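Local coordinates for protein NAD-dependent aldehyde dehydrogenase (Burkholderia multivorans, PDB 5UJU) that probably oxidises aldehydes, possibly including glutamate gamma-semialdehyde, to carboxylic acids with NAD+ as the electron acceptor, at residues G348-N356 with V522-H532; A319-D330 with H483-A494. All coordinates share one frame; numbering follows the deposited sequence.

In the fold
The two contacts share one region of the aldehyde dehydrogenase fold, their centres about 12 Å apart. Contact 2 pairs two neighbouring parallel strands toward one side of a mixed sheet, with only 511-514 beyond them; contact 1 packs the loop leading into strand 356-360 of that sheet against a loop that follows 511-514. The segments alternate along the chain and touch directly. N356 O lies 2.7 Å from I324 N, a probable hydrogen bond that carries the sheet on. The loop of contact 1 holds C351, probably the catalytic cysteine as in relatives, and N322 ND2 of contact 2 lies 2.8 Å from C351 O. Sodium is bound at G348, about 7 Å from the N322 side chain at its nearest atom.

Contact 1: residues G348-N356 with V522-H532; sequences GQMCTAPQN and VNQSAAFSDFH. With NA (sodium ion), chain C; EDO (1,2-ethanediol), chain G.
T352 meets N523 through a short hydrogen bond: OG1 donates to N523 O over 2.7 Å, lying in the carbonyl plane on a lone pair, with a C=O...OG1 angle of 112°. With chi1 at 51°, the hydroxyl sits between T352's own backbone N and carbonyl carbon, while methyl CG2 turns to H532 CE1 at 3.8 Å. A threonine suits this place because one branch serves a backbone carbonyl and the other packs at the edge of a ring. The same imidazole meets C351 with its edge: SG is 3.6 Å from CE1 and close to the ring plane, 83° off its normal.

On N523 the thioether of M350 crosses the amide side chain at about a right angle. ND2 gives SD a weak hydrogen bond of 3.6 Å; its stronger partner is S342 O, and A353 CB packs beside ND2. Further along, P354 CD rests against V522 CG1 at 3.9 Å, two apolar groups sliding past each other.

Behind this shell, a type I turn from M350 to A353, closed by A353 N to M350 O, holds M350, C351 and T352 in one tight bend. Before it, G348 O binds sodium at 2.7 Å together with four waters and G458 O, and one of the waters also donates to P354 O. In the other segment, D530 OD2 accepts from A526 N, and OD1 forms a salt bridge with K198 of the second subunit. The G-Q-x-C sequence is consistent with the catalytic loop of aldehyde dehydrogenases, with C351 probably the nucleophile.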
loop_
_atom_site.group_PDB
_atom_site.type_symbol
_atom_site.label_atom_id
_atom_site.label_comp_id
_atom_site.label_asym_id
_atom_site.label_seq_id
_atom_site.Cartn_x
_atom_site.Cartn_y
_atom_site.Cartn_z
ATOM N N GLY A 348 -12.232 -28.280 11.541
ATOM C CA GLY A 348 -12.199 -26.887 11.961
ATOM C C GLY A 348 -10.857 -26.210 11.831
ATOM O O GLY A 348 -10.657 -25.137 12.411
ATOM N N GLN A 349 -9.929 -26.795 11.062
ATOM C CA GLN A 349 -8.588 -26.260 10.891
ATOM C C GLN A 349 -8.481 -25.313 9.694
ATOM O O GLN A 349 -7.377 -25.083 9.182
ATOM C CB GLN A 349 -7.573 -27.408 10.766
ATOM C CG GLN A 349 -7.486 -28.285 12.032
ATOM C CD GLN A 349 -6.709 -29.584 11.831
ATOM O OE1 GLN A 349 -5.674 -29.796 12.464
ATOM N NE2 GLN A 349 -7.223 -30.473 10.970
ATOM N N MET A 350 -9.594 -24.746 9.255
ATOM C CA MET A 350 -9.585 -23.726 8.222
ATOM C C MET A 350 -9.646 -22.362 8.888
ATOM O O MET A 350 -10.326 -22.190 9.906
ATOM C CB MET A 350 -10.760 -23.905 7.266
ATOM C CG MET A 350 -10.825 -25.288 6.721
ATOM S SD MET A 350 -12.215 -25.492 5.622
ATOM C CE MET A 350 -11.653 -24.530 4.206
ATOM N N CYS A 351 -8.903 -21.399 8.335
ATOM C CA CYS A 351 -8.908 -20.061 8.911
ATOM C C CYS A 351 -10.281 -19.394 8.800
ATOM O O CYS A 351 -10.536 -18.404 9.496
ATOM C CB CYS A 351 -7.841 -19.194 8.238
ATOM S SG CYS A 351 -8.004 -19.085 6.459
ATOM N N THR A 352 -11.167 -19.922 7.956
ATOM C CA THR A 352 -12.494 -19.364 7.740
ATOM C C THR A 352 -13.588 -20.106 8.501
ATOM O O THR A 352 -14.758 -19.748 8.371
ATOM C CB THR A 352 -12.819 -19.400 6.256
ATOM O OG1 THR A 352 -12.578 -20.728 5.797
ATOM C CG2 THR A 352 -11.931 -18.429 5.466
ATOM N N ALA A 353 -13.236 -21.132 9.270
ATOM C CA ALA A 353 -14.233 -21.969 9.932
ATOM C C ALA A 353 -14.878 -21.230 11.102
ATOM O O ALA A 353 -14.193 -20.515 11.840
ATOM C CB ALA A 353 -13.586 -23.246 10.444
ATOM N N PRO A 354 -16.178 -21.419 11.328
ATOM C CA PRO A 354 -16.837 -20.716 12.439
ATOM C C PRO A 354 -16.419 -21.271 13.793
ATOM O O PRO A 354 -16.202 -22.473 13.965
ATOM C CB PRO A 354 -18.332 -20.971 12.186
ATOM C CG PRO A 354 -18.370 -22.285 11.443
ATOM C CD PRO A 354 -17.111 -22.294 10.583
ATOM N N GLN A 355 -16.333 -20.379 14.775
ATOM C CA GLN A 355 -16.092 -20.796 16.150
ATOM C C GLN A 355 -17.253 -20.467 17.079
ATOM O O GLN A 355 -17.648 -21.311 17.892
ATOM C CB GLN A 355 -14.809 -20.153 16.686
ATOM C CG GLN A 355 -14.536 -20.500 18.144
ATOM C CD GLN A 355 -13.326 -19.772 18.711
ATOM O OE1 GLN A 355 -12.189 -20.144 18.443
ATOM N NE2 GLN A 355 -13.569 -18.732 19.496
ATOM N N ASN A 356 -17.796 -19.255 17.000
ATOM C CA ASN A 356 -18.824 -18.777 17.918
ATOM C C ASN A 356 -20.176 -18.749 17.215
ATOM O O ASN A 356 -20.303 -18.184 16.122
ATOM C CB ASN A 356 -18.468 -17.389 18.450
ATOM C CG ASN A 356 -17.183 -17.387 19.286
ATOM O OD1 ASN A 356 -16.565 -18.426 19.522
ATOM N ND2 ASN A 356 -16.783 -16.214 19.730
ATOM N N VAL A 522 -19.637 -21.206 4.759
ATOM C CA VAL A 522 -18.908 -19.994 5.118
ATOM C C VAL A 522 -17.404 -20.216 5.007
ATOM O O VAL A 522 -16.655 -19.272 4.733
ATOM C CB VAL A 522 -19.315 -19.510 6.528
ATOM C CG1 VAL A 522 -18.784 -20.451 7.610
ATOM C CG2 VAL A 522 -18.851 -18.067 6.749
ATOM N N ASN A 523 -16.940 -21.469 5.160
ATOM C CA ASN A 523 -15.512 -21.741 5.029
ATOM C C ASN A 523 -15.004 -21.418 3.630
ATOM O O ASN A 523 -13.822 -21.106 3.467
ATOM C CB ASN A 523 -15.173 -23.209 5.314
ATOM C CG ASN A 523 -15.914 -23.769 6.514
ATOM O OD1 ASN A 523 -17.111 -23.547 6.673
ATOM N ND2 ASN A 523 -15.200 -24.512 7.358
ATOM N N GLN A 524 -15.867 -21.490 2.619
ATOM C CA GLN A 524 -15.429 -21.467 1.228
ATOM C C GLN A 524 -15.320 -20.048 0.681
ATOM O O GLN A 524 -16.095 -19.155 1.040
ATOM C CB GLN A 524 -16.394 -22.265 0.354
ATOM C CG GLN A 524 -16.478 -23.731 0.717
ATOM C CD GLN A 524 -17.599 -24.442 -0.009
ATOM O OE1 GLN A 524 -18.719 -23.935 -0.106
ATOM N NE2 GLN A 524 -17.293 -25.614 -0.552
ATOM N N SER A 525 -14.337 -19.847 -0.202
ATOM C CA SER A 525 -14.244 -18.594 -0.937
ATOM C C SER A 525 -13.657 -18.884 -2.312
ATOM O O SER A 525 -12.780 -19.742 -2.459
ATOM C CB SER A 525 -13.406 -17.533 -0.195
ATOM O OG SER A 525 -12.013 -17.798 -0.244
ATOM N N ALA A 526 -14.135 -18.148 -3.308
ATOM C CA ALA A 526 -13.721 -18.332 -4.692
ATOM C C ALA A 526 -12.846 -17.166 -5.118
ATOM O O ALA A 526 -13.212 -16.001 -4.909
ATOM C CB ALA A 526 -14.930 -18.452 -5.621
ATOM N N ALA A 527 -11.682 -17.481 -5.690
ATOM C CA ALA A 527 -10.868 -16.456 -6.334
ATOM C C ALA A 527 -11.689 -15.727 -7.397
ATOM O O ALA A 527 -12.652 -16.276 -7.945
ATOM C CB ALA A 527 -9.615 -17.086 -6.987
ATOM N N PHE A 528 -11.310 -14.477 -7.679
ATOM C CA PHE A 528 -11.920 -13.610 -8.690
ATOM C C PHE A 528 -13.341 -13.195 -8.320
ATOM O O PHE A 528 -14.087 -12.716 -9.185
ATOM C CB PHE A 528 -11.939 -14.247 -10.088
ATOM C CG PHE A 528 -10.606 -14.798 -10.527
ATOM C CD1 PHE A 528 -9.594 -13.952 -10.959
ATOM C CD2 PHE A 528 -10.373 -16.169 -10.510
ATOM C CE1 PHE A 528 -8.373 -14.462 -11.368
ATOM C CE2 PHE A 528 -9.156 -16.686 -10.900
ATOM C CZ PHE A 528 -8.155 -15.832 -11.338
ATOM N N SER A 529 -13.764 -13.419 -7.079
ATOM C CA SER A 529 -15.068 -12.933 -6.646
ATOM C C SER A 529 -15.040 -12.583 -5.157
ATOM O O SER A 529 -15.417 -11.469 -4.773
ATOM C CB SER A 529 -16.153 -13.966 -6.958
ATOM O OG SER A 529 -17.447 -13.487 -6.599
ATOM N N ASP A 530 -14.553 -13.503 -4.317
ATOM C CA ASP A 530 -14.547 -13.314 -2.870
ATOM C C ASP A 530 -13.190 -12.781 -2.417
ATOM O O ASP A 530 -12.164 -13.445 -2.602
ATOM C CB ASP A 530 -14.868 -14.626 -2.154
ATOM C CG ASP A 530 -16.197 -15.228 -2.603
ATOM O OD1 ASP A 530 -17.181 -14.472 -2.777
ATOM O OD2 ASP A 530 -16.255 -16.459 -2.795
ATOM N N PHE A 531 -13.193 -11.595 -1.810
ATOM C CA PHE A 531 -12.013 -11.113 -1.106
ATOM C C PHE A 531 -11.814 -11.944 0.151
ATOM O O PHE A 531 -12.722 -12.049 0.986
ATOM C CB PHE A 531 -12.169 -9.639 -0.737
ATOM C CG PHE A 531 -12.300 -8.726 -1.922
ATOM C CD1 PHE A 531 -11.188 -8.399 -2.687
ATOM C CD2 PHE A 531 -13.541 -8.197 -2.270
ATOM C CE1 PHE A 531 -11.306 -7.562 -3.781
ATOM C CE2 PHE A 531 -13.670 -7.359 -3.357
ATOM C CZ PHE A 531 -12.549 -7.040 -4.117
ATOM N N HIS A 532 -10.629 -12.533 0.291
ATOM C CA HIS A 532 -10.278 -13.294 1.484
ATOM C C HIS A 532 -9.663 -12.334 2.503
ATOM O O HIS A 532 -8.541 -11.845 2.313
ATOM C CB HIS A 532 -9.317 -14.424 1.136
ATOM C CG HIS A 532 -8.843 -15.193 2.324
ATOM N ND1 HIS A 532 -9.620 -16.147 2.948
ATOM C CD2 HIS A 532 -7.676 -15.147 3.010
ATOM C CE1 HIS A 532 -8.950 -16.658 3.966
ATOM N NE2 HIS A 532 -7.766 -16.071 4.025
HETATM NA NA NA C . -12.047 -23.884 14.393
HETATM C C1 EDO G . -18.579 -19.674 -2.910
HETATM O O1 EDO G . -17.292 -19.819 -2.308
HETATM C C2 EDO G . -18.693 -18.335 -3.631
HETATM O O2 EDO G . -18.642 -17.229 -2.712
HETATM O O HOH W 1 -12.723 -21.544 13.474
HETATM O O HOH W 2 -14.669 -24.580 14.777
HETATM O O HOH W 3 -9.480 -23.580 14.354
HETATM O O HOH W 4 -12.275 -22.914 16.687
#

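Contact 2: residues A319-D330 with H483-A494; sequences AGVNQIVIDSTD and HGALTLSVYSTA
Strands 323-326 and 487-491 run parallel side by side, their axes 4.6 Å apart at the closest and 12° from aligned, with backbone bonds such as V325 N to S489 O (2.8 Å) and Y491 N to V325 O. They lie inside the mixed sheet of an alpha/beta domain, where their outer neighbours are 356-360 and 511-514.

Q323, V325, L488 and V490 point to one face, where helices 469-483 and 495-508 pack. On the other face Y491 turns its ring edge to I324 CG2, 3.7 Å from CE2, beside helix 332-344; its hydroxyl pairs with L516 O, so the tyrosine fills an apolar layer yet has a polar end satisfied.

Before the strands, glycines suit the close approach: G320 CA comes within 3.4 Å of G484 O, and G484 has positive phi just after helix 469-483. N322 then reaches across to the 483-494 segment. Its OD1 accepts from L486 N, nearly along the C=O axis, and from T487 N, which stands above the amide carbonyl plane, while ND2 serves C351 O and A353 O.

Beyond the strands D327 CG lies anti to its own backbone N (chi1 171°), bringing OD2 between two hydroxyls that donate from opposite faces of the carboxylate, S328 OG and S492 OG. S328 OG also accepts from T493 N at 2.9 Å. S492 OG in turn accepts from A494 N at 3.0 Å, an ST turn just ahead of helix 495-508.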
loop_
_atom_site.group_PDB
_atom_site.type_symbol
_atom_site.label_atom_id
_atom_site.label_comp_id
_atom_site.label_asym_id
_atom_site.label_seq_id
_atom_site.Cartn_x
_atom_site.Cartn_y
_atom_site.Cartn_z
ATOM N N ALA A 319 -4.793 -14.476 13.274
ATOM C CA ALA A 319 -5.944 -15.172 13.835
ATOM C C ALA A 319 -7.119 -14.227 14.016
ATOM O O ALA A 319 -6.949 -13.020 14.205
ATOM C CB ALA A 319 -5.588 -15.798 15.184
ATOM N N GLY A 320 -8.324 -14.787 13.967
ATOM C CA GLY A 320 -9.508 -14.022 14.295
ATOM C C GLY A 320 -10.562 -14.940 14.867
ATOM O O GLY A 320 -10.341 -16.142 15.030
ATOM N N VAL A 321 -11.723 -14.358 15.161
ATOM C CA VAL A 321 -12.854 -15.057 15.768
ATOM C C VAL A 321 -13.970 -15.073 14.734
ATOM O O VAL A 321 -14.619 -14.047 14.490
ATOM C CB VAL A 321 -13.313 -14.391 17.069
ATOM C CG1 VAL A 321 -14.557 -15.112 17.632
ATOM C CG2 VAL A 321 -12.171 -14.395 18.085
ATOM N N ASN A 322 -14.183 -16.222 14.097
ATOM C CA ASN A 322 -15.255 -16.360 13.120
ATOM C C ASN A 322 -16.560 -16.718 13.826
ATOM O O ASN A 322 -16.583 -17.561 14.728
ATOM C CB ASN A 322 -14.904 -17.414 12.080
ATOM C CG ASN A 322 -13.649 -17.039 11.287
ATOM O OD1 ASN A 322 -13.452 -15.875 10.945
ATOM N ND2 ASN A 322 -12.797 -18.017 11.020
ATOM N N GLN A 323 -17.643 -16.080 13.393
ATOM C CA GLN A 323 -18.871 -15.998 14.173
ATOM C C GLN A 323 -20.079 -16.307 13.304
ATOM O O GLN A 323 -20.090 -16.011 12.107
ATOM C CB GLN A 323 -19.020 -14.603 14.785
ATOM C CG GLN A 323 -18.025 -14.312 15.896
ATOM C CD GLN A 323 -17.992 -12.844 16.281
ATOM O OE1 GLN A 323 -17.785 -11.965 15.437
ATOM N NE2 GLN A 323 -18.218 -12.568 17.557
ATOM N N ILE A 324 -21.094 -16.926 13.918
ATOM C CA ILE A 324 -22.398 -17.138 13.298
ATOM C C ILE A 324 -23.455 -16.518 14.204
ATOM O O ILE A 324 -23.460 -16.769 15.413
ATOM C CB ILE A 324 -22.712 -18.630 13.077
ATOM C CG1 ILE A 324 -21.660 -19.311 12.201
ATOM C CG2 ILE A 324 -24.070 -18.789 12.426
ATOM C CD1 ILE A 324 -21.946 -20.802 12.015
ATOM N N VAL A 325 -24.348 -15.720 13.624
ATOM C CA VAL A 325 -25.484 -15.146 14.335
ATOM C C VAL A 325 -26.735 -15.850 13.833
ATOM O O VAL A 325 -27.064 -15.766 12.642
ATOM C CB VAL A 325 -25.585 -13.626 14.130
ATOM C CG1 VAL A 325 -26.906 -13.113 14.714
ATOM C CG2 VAL A 325 -24.405 -12.898 14.794
ATOM N N ILE A 326 -27.426 -16.555 14.728
ATOM C CA ILE A 326 -28.659 -17.259 14.386
ATOM C C ILE A 326 -29.833 -16.479 14.963
ATOM O O ILE A 326 -30.003 -16.387 16.186
ATOM C CB ILE A 326 -28.669 -18.714 14.875
ATOM C CG1 ILE A 326 -27.497 -19.492 14.263
ATOM C CG2 ILE A 326 -29.986 -19.351 14.483
ATOM C CD1 ILE A 326 -27.488 -20.983 14.584
ATOM N N ASP A 327 -30.646 -15.924 14.074
ATOM C CA ASP A 327 -31.832 -15.163 14.449
ATOM C C ASP A 327 -33.125 -15.891 14.143
ATOM O O ASP A 327 -34.055 -15.875 14.963
ATOM C CB ASP A 327 -31.852 -13.815 13.717
ATOM C CG ASP A 327 -33.177 -13.086 13.895
ATOM O OD1 ASP A 327 -33.392 -12.539 14.997
ATOM O OD2 ASP A 327 -34.015 -13.098 12.958
ATOM N N SER A 328 -33.214 -16.493 12.959
ATOM C CA SER A 328 -34.428 -17.149 12.476
ATOM C C SER A 328 -34.080 -17.880 11.188
ATOM O O SER A 328 -33.072 -17.578 10.547
ATOM C CB SER A 328 -35.557 -16.131 12.250
ATOM O OG SER A 328 -35.077 -14.957 11.584
ATOM N N THR A 329 -34.902 -18.864 10.831
ATOM C CA THR A 329 -34.625 -19.621 9.619
ATOM C C THR A 329 -35.930 -20.200 9.088
ATOM O O THR A 329 -36.907 -20.360 9.820
ATOM C CB THR A 329 -33.574 -20.722 9.872
ATOM O OG1 THR A 329 -33.141 -21.303 8.627
ATOM C CG2 THR A 329 -34.140 -21.806 10.763
ATOM N N ASP A 330 -35.948 -20.471 7.791
ATOM C CA ASP A 330 -37.083 -21.118 7.154
ATOM C C ASP A 330 -36.944 -22.630 7.140
ATOM O O ASP A 330 -37.852 -23.317 6.672
ATOM C CB ASP A 330 -37.282 -20.576 5.732
ATOM C CG ASP A 330 -36.097 -20.855 4.821
ATOM O OD1 ASP A 330 -36.309 -20.935 3.593
ATOM O OD2 ASP A 330 -34.959 -21.004 5.327
ATOM N N HIS A 483 -10.958 -8.222 17.898
ATOM C CA HIS A 483 -10.118 -9.407 17.887
ATOM C C HIS A 483 -9.807 -9.925 16.486
ATOM O O HIS A 483 -8.990 -10.847 16.353
ATOM C CB HIS A 483 -10.777 -10.506 18.727
ATOM C CG HIS A 483 -10.991 -10.110 20.155
ATOM N ND1 HIS A 483 -9.973 -10.102 21.084
ATOM C CD2 HIS A 483 -12.099 -9.682 20.807
ATOM C CE1 HIS A 483 -10.446 -9.697 22.251
ATOM N NE2 HIS A 483 -11.734 -9.436 22.110
ATOM N N GLY A 484 -10.406 -9.349 15.447
ATOM C CA GLY A 484 -10.189 -9.821 14.096
ATOM C C GLY A 484 -11.192 -10.894 13.706
ATOM O O GLY A 484 -11.811 -11.550 14.549
ATOM N N ALA A 485 -11.386 -11.040 12.394
ATOM C CA ALA A 485 -12.280 -12.077 11.891
ATOM C C ALA A 485 -12.143 -12.160 10.385
ATOM O O ALA A 485 -12.001 -11.133 9.718
ATOM C CB ALA A 485 -13.751 -11.806 12.256
ATOM N N LEU A 486 -12.245 -13.379 9.856
ATOM C CA LEU A 486 -12.295 -13.597 8.416
ATOM C C LEU A 486 -13.703 -13.794 7.880
ATOM O O LEU A 486 -13.967 -13.406 6.743
ATOM C CB LEU A 486 -11.447 -14.812 8.030
ATOM C CG LEU A 486 -9.932 -14.647 8.108
ATOM C CD1 LEU A 486 -9.273 -15.892 7.540
ATOM C CD2 LEU A 486 -9.443 -13.384 7.369
ATOM N N THR A 487 -14.619 -14.397 8.649
ATOM C CA THR A 487 -15.972 -14.596 8.152
ATOM C C THR A 487 -16.985 -14.302 9.243
ATOM O O THR A 487 -16.716 -14.474 10.440
ATOM C CB THR A 487 -16.199 -16.020 7.613
ATOM O OG1 THR A 487 -15.996 -16.971 8.660
ATOM C CG2 THR A 487 -15.227 -16.343 6.451
ATOM N N LEU A 488 -18.155 -13.856 8.801
ATOM C CA LEU A 488 -19.333 -13.664 9.637
ATOM C C LEU A 488 -20.532 -14.206 8.872
ATOM O O LEU A 488 -20.701 -13.904 7.687
ATOM C CB LEU A 488 -19.539 -12.186 9.979
ATOM C CG LEU A 488 -20.855 -11.839 10.694
ATOM C CD1 LEU A 488 -20.888 -12.429 12.116
ATOM C CD2 LEU A 488 -21.042 -10.323 10.698
ATOM N N SER A 489 -21.357 -15.006 9.545
ATOM C CA SER A 489 -22.481 -15.699 8.925
ATOM C C SER A 489 -23.748 -15.390 9.715
ATOM O O SER A 489 -23.738 -15.437 10.949
ATOM C CB SER A 489 -22.217 -17.216 8.889
ATOM O OG SER A 489 -23.246 -17.940 8.231
ATOM N N VAL A 490 -24.837 -15.070 9.019
ATOM C CA VAL A 490 -26.081 -14.719 9.693
ATOM C C VAL A 490 -27.230 -15.539 9.116
ATOM O O VAL A 490 -27.325 -15.739 7.900
ATOM C CB VAL A 490 -26.379 -13.204 9.604
ATOM C CG1 VAL A 490 -26.554 -12.762 8.159
ATOM C CG2 VAL A 490 -27.628 -12.839 10.443
ATOM N N TYR A 491 -28.112 -16.000 9.999
ATOM C CA TYR A 491 -29.339 -16.703 9.640
ATOM C C TYR A 491 -30.497 -15.871 10.162
ATOM O O TYR A 491 -30.635 -15.692 11.379
ATOM C CB TYR A 491 -29.376 -18.111 10.235
ATOM C CG TYR A 491 -28.372 -19.034 9.618
ATOM C CD1 TYR A 491 -28.720 -19.848 8.548
ATOM C CD2 TYR A 491 -27.056 -19.071 10.081
ATOM C CE1 TYR A 491 -27.785 -20.690 7.959
ATOM C CE2 TYR A 491 -26.110 -19.906 9.496
ATOM C CZ TYR A 491 -26.484 -20.714 8.438
ATOM O OH TYR A 491 -25.565 -21.554 7.856
ATOM N N SER A 492 -31.308 -15.341 9.246
ATOM C CA SER A 492 -32.505 -14.600 9.623
ATOM C C SER A 492 -33.462 -14.553 8.444
ATOM O O SER A 492 -33.031 -14.442 7.295
ATOM C CB SER A 492 -32.174 -13.175 10.075
ATOM O OG SER A 492 -33.364 -12.485 10.426
ATOM N N THR A 493 -34.760 -14.633 8.734
ATOM C CA THR A 493 -35.780 -14.381 7.725
ATOM C C THR A 493 -36.309 -12.952 7.780
ATOM O O THR A 493 -37.269 -12.631 7.073
ATOM C CB THR A 493 -36.944 -15.354 7.889
ATOM O OG1 THR A 493 -37.566 -15.122 9.158
ATOM C CG2 THR A 493 -36.439 -16.802 7.821
ATOM N N ALA A 494 -35.696 -12.083 8.580
ATOM C CA ALA A 494 -36.188 -10.726 8.798
ATOM C C ALA A 494 -35.274 -9.744 8.080
ATOM O O ALA A 494 -34.058 -9.761 8.293
ATOM C CB ALA A 494 -36.256 -10.401 10.289
HETATM O O HOH W 5 -16.714 -12.995 12.840
HETATM O O HOH W 6 -18.281 -17.730 10.360
HETATM O O HOH W 7 -38.202 -13.632 11.522
#